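Local coordinates for flagellin (Burkholderia pseudomallei, PDB 4CFI), which probably polymerises, as other flagellins do, into the helical filament of the bacterial flagellum, and is recognised by the host immune response, at residues T108-I119 against Q133-G144; I68-F78 against V88-S97. All coordinates share one frame; numbering follows the deposited sequence. Where two conformers were deposited one is given.

Interaction 1 of 2, residues T108-I119 against Q133-G144; sequences TGQTLGTIKVAI and QETTQINVVSDG
Ser142 OG accepts a hydrogen bond from Gln110 N at 3.0 Å and is also bonded to Gln107 O, so two backbone groups close together in sequence hold this hydroxyl. Its placement between its own backbone N and carbonyl carbon (chi1 59°) turns it to the 108-119 side. Next to it, Gly109 N donates to Ser142 O at 2.9 Å. The shortest hydrogen bond between the two segments lies further along: Thr114 OG1 donates to Asn139 OD1 at 2.7 Å, in the carbonyl plane and on a lone pair. Asn139 ND2 is held by Thr151 OG1, which helps fix the amide's rotation. These strands are the first and second of the three-stranded antiparallel sheet in the flagellin D2 region. A beta bulge between Lys116 and Ile119 shifts the register by one; near it, a water donates to both Val117 O and Glu134 OE2. At the bulge, Val117 CG2 meets Ile138 CG1 at 3.9 Å, the two side chains crossing nearly at a right angle; on the face carrying Ile115 and Ile138, Ile115 CD1 touches Val140 CG2 at 4.0 Å. Helix 197-213 covers Ile115, whereas Phe167 of helix 160-167 packs on Ile138.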
loop_
_atom_site.group_PDB
_atom_site.type_symbol
_atom_site.label_atom_id
_atom_site.label_comp_id
_atom_site.label_asym_id
_atom_site.label_seq_id
_atom_site.Cartn_x
_atom_site.Cartn_y
_atom_site.Cartn_z
ATOM N N THR A 108 -0.918 6.955 -5.209
ATOM C CA THR A 108 -0.277 7.488 -6.401
ATOM C C THR A 108 1.115 8.081 -6.124
ATOM O O THR A 108 1.394 8.612 -5.027
ATOM C CB THR A 108 -1.171 8.532 -7.087
ATOM O OG1 THR A 108 -0.630 8.826 -8.359
ATOM C CG2 THR A 108 -1.338 9.840 -6.253
ATOM N N GLY A 109 1.997 7.941 -7.113
ATOM C CA GLY A 109 3.286 8.634 -7.105
ATOM C C GLY A 109 4.456 7.888 -6.496
ATOM O O GLY A 109 5.517 8.484 -6.316
ATOM N N GLN A 110 4.282 6.611 -6.174
ATOM C CA GLN A 110 5.331 5.835 -5.522
ATOM C C GLN A 110 6.071 4.998 -6.565
ATOM O O GLN A 110 5.457 4.333 -7.404
ATOM C CB GLN A 110 4.710 4.950 -4.446
ATOM C CG GLN A 110 3.960 5.742 -3.384
ATOM C CD GLN A 110 4.911 6.345 -2.373
ATOM O OE1 GLN A 110 5.056 7.561 -2.301
ATOM N NE2 GLN A 110 5.598 5.487 -1.610
ATOM N N THR A 111 7.400 5.043 -6.526
ATOM C CA THR A 111 8.200 4.229 -7.428
ATOM C C THR A 111 8.211 2.798 -6.901
ATOM O O THR A 111 8.671 2.520 -5.807
ATOM C CB THR A 111 9.609 4.799 -7.617
ATOM O OG1 THR A 111 9.492 6.098 -8.226
ATOM C CG2 THR A 111 10.441 3.916 -8.539
ATOM N N LEU A 112 7.677 1.894 -7.709
ATOM C CA LEU A 112 7.532 0.486 -7.363
ATOM C C LEU A 112 8.791 -0.304 -7.670
ATOM O O LEU A 112 9.034 -1.337 -7.059
ATOM C CB LEU A 112 6.331 -0.127 -8.111
ATOM C CG LEU A 112 4.998 0.586 -7.885
ATOM C CD1 LEU A 112 3.898 -0.073 -8.714
ATOM C CD2 LEU A 112 4.614 0.564 -6.412
ATOM N N GLY A 113 9.558 0.145 -8.660
ATOM C CA GLY A 113 10.810 -0.504 -9.043
ATOM C C GLY A 113 11.353 0.119 -10.308
ATOM O O GLY A 113 10.644 0.861 -10.983
ATOM N N THR A 114 12.609 -0.203 -10.607
ATOM C CA THR A 114 13.301 0.270 -11.781
ATOM C C THR A 114 13.861 -0.941 -12.529
ATOM O O THR A 114 14.515 -1.807 -11.941
ATOM C CB THR A 114 14.438 1.213 -11.362
ATOM O OG1 THR A 114 13.869 2.331 -10.682
ATOM C CG2 THR A 114 15.253 1.687 -12.561
ATOM N N ILE A 115 13.590 -0.977 -13.829
ATOM C CA ILE A 115 13.947 -2.103 -14.704
ATOM C C ILE A 115 15.043 -1.645 -15.661
ATOM O O ILE A 115 14.893 -0.615 -16.334
ATOM C CB ILE A 115 12.740 -2.596 -15.550
ATOM C CG1 ILE A 115 11.507 -2.835 -14.659
ATOM C CG2 ILE A 115 13.115 -3.808 -16.384
ATOM C CD1 ILE A 115 10.216 -2.958 -15.439
ATOM N N LYS A 116 16.148 -2.396 -15.735
ATOM C CA LYS A 116 17.188 -2.117 -16.734
ATOM C C LYS A 116 16.754 -2.678 -18.084
ATOM O O LYS A 116 16.401 -3.844 -18.184
ATOM C CB LYS A 116 18.548 -2.707 -16.305
ATOM C CG LYS A 116 19.653 -2.496 -17.334
ATOM C CD LYS A 116 20.947 -3.205 -16.976
ATOM C CE LYS A 116 22.035 -2.903 -17.990
ATOM N NZ LYS A 116 23.322 -3.565 -17.646
ATOM N N VAL A 117 16.801 -1.839 -19.111
ATOM C CA VAL A 117 16.309 -2.145 -20.453
ATOM C C VAL A 117 17.293 -1.607 -21.496
ATOM O O VAL A 117 18.288 -0.976 -21.156
ATOM C CB VAL A 117 14.905 -1.534 -20.711
ATOM C CG1 VAL A 117 13.906 -2.087 -19.711
ATOM C CG2 VAL A 117 14.932 -0.009 -20.701
ATOM N N ALA A 118 17.006 -1.874 -22.766
ATOM C CA ALA A 118 17.821 -1.384 -23.882
ATOM C C ALA A 118 16.917 -1.171 -25.085
ATOM O O ALA A 118 16.720 -2.085 -25.893
ATOM C CB ALA A 118 18.956 -2.355 -24.216
ATOM N N ILE A 119 16.320 0.018 -25.174
ATOM C CA ILE A 119 15.322 0.331 -26.183
ATOM C C ILE A 119 15.547 1.707 -26.783
ATOM O O ILE A 119 16.210 2.563 -26.182
ATOM C CB ILE A 119 13.870 0.223 -25.632
ATOM C CG1 ILE A 119 13.615 1.256 -24.535
ATOM C CG2 ILE A 119 13.568 -1.205 -25.171
ATOM C CD1 ILE A 119 12.238 1.191 -23.894
ATOM N N GLN A 133 18.426 8.702 -28.839
ATOM C CA GLN A 133 18.858 8.356 -27.496
ATOM C C GLN A 133 18.360 6.962 -27.125
ATOM O O GLN A 133 17.231 6.591 -27.452
ATOM C CB GLN A 133 18.303 9.376 -26.483
ATOM C CG GLN A 133 18.582 9.079 -25.014
ATOM C CD GLN A 133 18.062 10.170 -24.098
ATOM O OE1 GLN A 133 18.816 11.048 -23.678
ATOM N NE2 GLN A 133 16.768 10.135 -23.796
ATOM N N GLU A 134 19.189 6.214 -26.400
ATOM C CA GLU A 134 18.804 4.906 -25.842
ATOM C C GLU A 134 18.185 5.097 -24.451
ATOM O O GLU A 134 18.715 5.840 -23.608
ATOM C CB GLU A 134 20.012 3.971 -25.739
ATOM C CG GLU A 134 19.675 2.545 -25.321
ATOM C CD GLU A 134 20.876 1.617 -25.186
ATOM O OE1 GLU A 134 22.008 2.093 -25.402
ATOM O OE2 GLU A 134 20.676 0.403 -24.876
ATOM N N THR A 135 17.049 4.443 -24.235
ATOM C CA THR A 135 16.494 4.297 -22.903
ATOM C C THR A 135 17.105 3.064 -22.259
ATOM O O THR A 135 17.026 1.969 -22.821
ATOM C CB THR A 135 14.963 4.172 -22.956
ATOM O OG1 THR A 135 14.414 5.378 -23.517
ATOM C CG2 THR A 135 14.363 3.921 -21.591
ATOM N N THR A 136 17.697 3.248 -21.088
ATOM C CA THR A 136 18.462 2.218 -20.395
ATOM C C THR A 136 17.841 1.784 -19.057
ATOM O O THR A 136 18.227 0.741 -18.510
ATOM C CB THR A 136 19.912 2.649 -20.152
ATOM O OG1 THR A 136 19.893 3.855 -19.383
ATOM C CG2 THR A 136 20.642 2.893 -21.499
ATOM N N GLN A 137 16.889 2.553 -18.522
ATOM C CA GLN A 137 16.116 2.149 -17.339
ATOM C C GLN A 137 14.703 2.651 -17.496
ATOM O O GLN A 137 14.486 3.693 -18.114
ATOM C CB GLN A 137 16.691 2.739 -16.029
ATOM C CG GLN A 137 18.172 2.476 -15.827
ATOM C CD GLN A 137 18.742 3.076 -14.572
ATOM O OE1 GLN A 137 18.061 3.746 -13.824
ATOM N NE2 GLN A 137 20.027 2.849 -14.356
ATOM N N ILE A 138 13.752 1.926 -16.897
ATOM C CA ILE A 138 12.382 2.402 -16.777
ATOM C C ILE A 138 11.976 2.327 -15.315
ATOM O O ILE A 138 12.021 1.263 -14.696
ATOM C CB ILE A 138 11.394 1.589 -17.641
ATOM C CG1 ILE A 138 11.806 1.674 -19.116
ATOM C CG2 ILE A 138 9.962 2.077 -17.411
ATOM C CD1 ILE A 138 11.036 0.693 -20.000
ATOM N N ASN A 139 11.559 3.462 -14.768
ATOM C CA ASN A 139 10.979 3.546 -13.437
ATOM C C ASN A 139 9.481 3.385 -13.554
ATOM O O ASN A 139 8.850 4.075 -14.344
ATOM C CB ASN A 139 11.297 4.892 -12.818
ATOM C CG ASN A 139 12.785 5.184 -12.852
ATOM O OD1 ASN A 139 13.594 4.476 -12.238
ATOM N ND2 ASN A 139 13.157 6.222 -13.575
ATOM N N VAL A 140 8.924 2.463 -12.773
ATOM C CA VAL A 140 7.490 2.170 -12.778
ATOM C C VAL A 140 6.870 2.801 -11.529
ATOM O O VAL A 140 7.257 2.480 -10.403
ATOM C CB VAL A 140 7.251 0.651 -12.801
ATOM C CG1 VAL A 140 5.752 0.333 -12.850
ATOM C CG2 VAL A 140 7.970 0.016 -13.982
ATOM N N VAL A 141 5.924 3.703 -11.762
ATOM C CA VAL A 141 5.372 4.560 -10.724
ATOM C C VAL A 141 3.861 4.287 -10.590
ATOM O O VAL A 141 3.146 4.199 -11.582
ATOM C CB VAL A 141 5.638 6.051 -11.078
ATOM C CG1 VAL A 141 5.099 6.966 -10.002
ATOM C CG2 VAL A 141 7.132 6.310 -11.277
ATOM N N SER A 142 3.381 4.140 -9.365
ATOM C CA SER A 142 1.958 3.882 -9.141
ATOM C C SER A 142 1.100 5.080 -9.534
ATOM O O SER A 142 1.548 6.232 -9.448
ATOM C CB SER A 142 1.721 3.577 -7.661
ATOM O OG SER A 142 2.143 4.687 -6.887
ATOM N N ASP A 143 -0.142 4.800 -9.938
ATOM C CA ASP A 143 -1.112 5.844 -10.266
ATOM C C ASP A 143 -2.259 5.988 -9.258
ATOM O O ASP A 143 -3.124 6.831 -9.448
ATOM C CB ASP A 143 -1.636 5.707 -11.711
ATOM C CG ASP A 143 -2.520 4.483 -11.937
ATOM O OD1 ASP A 143 -2.887 3.774 -10.976
ATOM O OD2 ASP A 143 -2.862 4.236 -13.122
ATOM N N GLY A 144 -2.258 5.210 -8.191
ATOM C CA GLY A 144 -3.299 5.290 -7.175
ATOM C C GLY A 144 -4.559 4.508 -7.507
ATOM O O GLY A 144 -5.471 4.431 -6.671
HETATM O O HOH W 1 -2.301 10.005 -10.190
HETATM O O HOH W 2 20.829 -0.395 -22.192
#

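Interaction 2 of 2, residues I68-F78 against V88-S97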
loop_
_atom_site.group_PDB
_atom_site.type_symbol
_atom_site.label_atom_id
_atom_site.label_comp_id
_atom_site.label_asym_id
_atom_site.label_seq_id
_atom_site.Cartn_x
_atom_site.Cartn_y
_atom_site.Cartn_z
ATOM N N ILE A 68 -16.148 -1.794 20.161
ATOM C CA ILE A 68 -16.383 -0.621 19.299
ATOM C C ILE A 68 -15.428 -0.500 18.096
ATOM O O ILE A 68 -15.681 0.342 17.232
ATOM C CB ILE A 68 -16.465 0.704 20.084
ATOM C CG1 ILE A 68 -15.186 0.930 20.856
ATOM C CG2 ILE A 68 -17.692 0.716 21.005
ATOM C CD1 ILE A 68 -15.174 2.264 21.575
ATOM N N LEU A 69 -14.362 -1.321 18.008
ATOM C CA LEU A 69 -13.410 -1.202 16.887
ATOM C C LEU A 69 -13.304 -2.457 16.019
ATOM O O LEU A 69 -12.414 -2.531 15.172
ATOM C CB LEU A 69 -12.016 -0.787 17.374
ATOM C CG LEU A 69 -11.862 0.627 17.915
ATOM C CD1 LEU A 69 -10.408 0.894 18.300
ATOM C CD2 LEU A 69 -12.365 1.666 16.918
ATOM N N ASP A 70 -14.232 -3.398 16.159
ATOM C CA ASP A 70 -14.254 -4.581 15.304
ATOM C C ASP A 70 -15.386 -4.560 14.274
ATOM O O ASP A 70 -15.655 -5.580 13.665
ATOM C CB ASP A 70 -14.298 -5.862 16.155
ATOM C CG ASP A 70 -15.583 -6.044 16.907
ATOM O OD1 ASP A 70 -16.454 -5.153 16.828
ATOM O OD2 ASP A 70 -15.703 -7.084 17.608
ATOM N N GLY A 71 -16.001 -3.395 14.062
ATOM C CA GLY A 71 -17.105 -3.237 13.118
ATOM C C GLY A 71 -18.468 -3.560 13.713
ATOM O O GLY A 71 -19.510 -3.207 13.144
ATOM N N SER A 72 -18.491 -4.180 14.887
ATOM C CA SER A 72 -19.738 -4.712 15.429
ATOM C C SER A 72 -20.652 -3.659 16.050
ATOM O O SER A 72 -21.843 -3.930 16.256
ATOM C CB SER A 72 -19.477 -5.847 16.435
ATOM O OG SER A 72 -18.886 -5.381 17.630
ATOM N N ALA A 73 -20.125 -2.470 16.338
ATOM C CA ALA A 73 -20.939 -1.401 16.932
ATOM C C ALA A 73 -21.874 -0.736 15.921
ATOM O O ALA A 73 -22.874 -0.130 16.307
ATOM C CB ALA A 73 -20.060 -0.361 17.616
ATOM N N GLY A 74 -21.558 -0.846 14.634
ATOM C CA GLY A 74 -22.380 -0.264 13.584
ATOM C C GLY A 74 -22.337 1.247 13.588
ATOM O O GLY A 74 -21.305 1.858 13.846
ATOM N N THR A 75 -23.473 1.857 13.281
ATOM C CA THR A 75 -23.611 3.310 13.325
ATOM C C THR A 75 -24.354 3.681 14.589
ATOM O O THR A 75 -25.466 3.208 14.809
ATOM C CB THR A 75 -24.350 3.839 12.078
ATOM O OG1 THR A 75 -23.628 3.429 10.906
ATOM C CG2 THR A 75 -24.438 5.351 12.106
ATOM N N LEU A 76 -23.731 4.511 15.422
ATOM C CA LEU A 76 -24.347 4.995 16.656
ATOM C C LEU A 76 -24.880 6.416 16.479
ATOM O O LEU A 76 -24.313 7.204 15.733
ATOM C CB LEU A 76 -23.321 4.969 17.787
ATOM C CG LEU A 76 -22.603 3.642 18.038
ATOM C CD1 LEU A 76 -21.608 3.792 19.180
ATOM C CD2 LEU A 76 -23.610 2.536 18.332
ATOM N N SER A 77 -25.974 6.732 17.160
ATOM C CA SER A 77 -26.574 8.061 17.074
ATOM C C SER A 77 -26.825 8.630 18.464
ATOM O O SER A 77 -27.172 7.893 19.391
ATOM C CB SER A 77 -27.871 8.002 16.262
ATOM O OG SER A 77 -27.601 7.567 14.942
ATOM N N PHE A 78 -26.608 9.938 18.601
ATOM C CA PHE A 78 -26.765 10.657 19.882
ATOM C C PHE A 78 -27.531 11.951 19.703
ATOM O O PHE A 78 -27.298 12.675 18.738
ATOM C CB PHE A 78 -25.393 10.975 20.462
ATOM C CG PHE A 78 -24.529 9.766 20.613
ATOM C CD1 PHE A 78 -24.624 8.960 21.737
ATOM C CD2 PHE A 78 -23.674 9.392 19.595
ATOM C CE1 PHE A 78 -23.851 7.820 21.865
ATOM C CE2 PHE A 78 -22.899 8.249 19.708
ATOM C CZ PHE A 78 -22.992 7.459 20.847
ATOM N N VAL A 88 -26.171 13.414 16.243
ATOM C CA VAL A 88 -24.831 13.209 15.706
ATOM C C VAL A 88 -24.675 11.708 15.542
ATOM O O VAL A 88 -24.894 10.948 16.489
ATOM C CB VAL A 88 -23.750 13.778 16.658
ATOM C CG1 VAL A 88 -22.364 13.429 16.152
ATOM C CG2 VAL A 88 -23.907 15.289 16.807
ATOM N N SER A 89 -24.338 11.291 14.327
ATOM C CA SER A 89 -24.136 9.896 14.003
ATOM C C SER A 89 -22.657 9.612 13.897
ATOM O O SER A 89 -21.882 10.437 13.408
ATOM C CB SER A 89 -24.822 9.535 12.686
ATOM O OG SER A 89 -26.225 9.659 12.818
ATOM N N VAL A 90 -22.286 8.419 14.341
ATOM C CA VAL A 90 -20.908 7.973 14.333
ATOM C C VAL A 90 -20.835 6.609 13.640
ATOM O O VAL A 90 -21.397 5.620 14.124
ATOM C CB VAL A 90 -20.375 7.871 15.774
ATOM C CG1 VAL A 90 -18.888 7.541 15.778
ATOM C CG2 VAL A 90 -20.637 9.169 16.532
ATOM N N ASP A 91 -20.142 6.571 12.506
ATOM C CA ASP A 91 -19.979 5.352 11.718
ATOM C C ASP A 91 -18.800 4.500 12.218
ATOM O O ASP A 91 -17.643 4.776 11.884
ATOM C CB ASP A 91 -19.783 5.711 10.238
ATOM C CG ASP A 91 -19.658 4.490 9.349
ATOM O OD1 ASP A 91 -19.469 3.379 9.885
ATOM O OD2 ASP A 91 -19.754 4.645 8.111
ATOM N N LEU A 92 -19.119 3.457 12.988
ATOM C CA LEU A 92 -18.142 2.484 13.494
ATOM C C LEU A 92 -18.359 1.108 12.856
ATOM O O LEU A 92 -18.217 0.059 13.507
ATOM C CB LEU A 92 -18.253 2.365 15.011
ATOM C CG LEU A 92 -17.942 3.645 15.786
ATOM C CD1 LEU A 92 -18.254 3.434 17.259
ATOM C CD2 LEU A 92 -16.497 4.075 15.578
ATOM N N THR A 93 -18.666 1.111 11.569
ATOM C CA THR A 93 -18.944 -0.126 10.850
ATOM C C THR A 93 -17.695 -0.874 10.353
ATOM O O THR A 93 -17.777 -2.064 10.063
ATOM C CB THR A 93 -19.845 0.132 9.627
ATOM O OG1 THR A 93 -19.186 1.022 8.719
ATOM C CG2 THR A 93 -21.178 0.747 10.048
ATOM N N GLN A 94 -16.567 -0.166 10.235
ATOM C CA GLN A 94 -15.312 -0.757 9.735
ATOM C C GLN A 94 -14.463 -1.362 10.853
ATOM O O GLN A 94 -14.139 -0.695 11.845
ATOM C CB GLN A 94 -14.479 0.281 8.970
ATOM C CG GLN A 94 -12.968 0.048 9.038
ATOM C CD GLN A 94 -12.305 -0.368 7.723
ATOM O OE1 GLN A 94 -12.371 0.369 6.730
ATOM N NE2 GLN A 94 -11.611 -1.529 7.729
ATOM N N SER A 95 -14.113 -2.634 10.677
ATOM C CA SER A 95 -13.228 -3.337 11.587
ATOM C C SER A 95 -11.795 -2.862 11.431
ATOM O O SER A 95 -11.296 -2.650 10.315
ATOM C CB SER A 95 -13.261 -4.831 11.262
ATOM O OG SER A 95 -12.401 -5.567 12.096
ATOM N N MET A 96 -11.151 -2.718 12.578
ATOM C CA MET A 96 -9.742 -2.420 12.641
ATOM C C MET A 96 -8.892 -3.670 12.850
ATOM O O MET A 96 -7.689 -3.562 13.123
ATOM C CB MET A 96 -9.497 -1.431 13.779
ATOM C CG MET A 96 -10.121 -0.055 13.566
ATOM S SD MET A 96 -9.429 0.837 12.146
ATOM C CE MET A 96 -10.743 0.609 10.971
ATOM N N SER A 97 -9.476 -4.857 12.708
ATOM C CA SER A 97 -8.691 -6.080 12.833
ATOM C C SER A 97 -7.646 -6.156 11.719
ATOM O O SER A 97 -7.800 -5.564 10.648
ATOM C CB SER A 97 -9.599 -7.320 12.852
ATOM O OG SER A 97 -10.104 -7.638 11.573
HETATM O O HOH W 3 -17.446 -1.195 15.640
#
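Strands 74-78 and 88-92 run antiparallel, their axes 161° apart in direction and 4.5 Å apart at closest approach, with Leu76-Val90 and Phe78-Val88 as the hydrogen-bonded pairs. They form a beta hairpin whose arms continue, away from its connecting loop, into irregular chain that stays in contact. The hairpin is two-faced. Phe78, Leu76, Val88 and Val90 lie on the side met by helices 2-31 and 227-257: Leu6 and Leu251 touch Val90, and Ile5 touches Phe78. The Phe78 ring presents its edge to the neighbouring strand, CE2 lying 4.0 Å from Val90 CG2, which stays near the ring plane. Leu76 CD1 reaches Leu92 CD1 at 3.9 Å, and Leu92 extends this apolar strip to Ile68. The other face is polar and exposed; there, in one of two Ser77 conformers, Ser77 OG and Ser89 OG lie 3.3 Å apart, a long and tentative hydrogen bond with either as donor.

Beyond the paired strands, the type I turn from Gly71 to Gly74 brings the chain back beside Leu92. A water accepts from Ala73 N and donates to Leu92 O, tying the turn to the opposing arm. Two Asx turns shape the irregular chain: Asp70 OD1 takes both the N and OG of Ser72, and Asp91 OD1 both the N and OG1 of Thr93. In each, the hydroxyl uses the syn lone pair of the carboxylate oxygen. Further out, Met96 N donates to Leu69 O at 2.9 Å with an N-H...O angle of 164°, while Met96 CB rests 3.4 Å from that same oxygen.

Overall arrangement
Interactions 1 and 2 lie on opposite sides of the chain's centre, their own centres about 41 Å apart and their nearest atoms about 16 Å apart. They share no strand: 68-78 against 88-97 closes before 108-119 against 133-144 opens, although strands 87-92 and 111-119 are consecutive. Both are antiparallel and partly buried, with ten of 24 touching residues buried in interaction 1 and six of 21 in interaction 2. Interaction 1 has a third strand, 148-152, alongside, and its apolar side chains meet helices 160-167 and 197-213. Interaction 2 is, within this chain, a two-stranded hairpin lying against the long helices 2-31 and 227-257, with side-chain-to-backbone turns prominent where its strands give out.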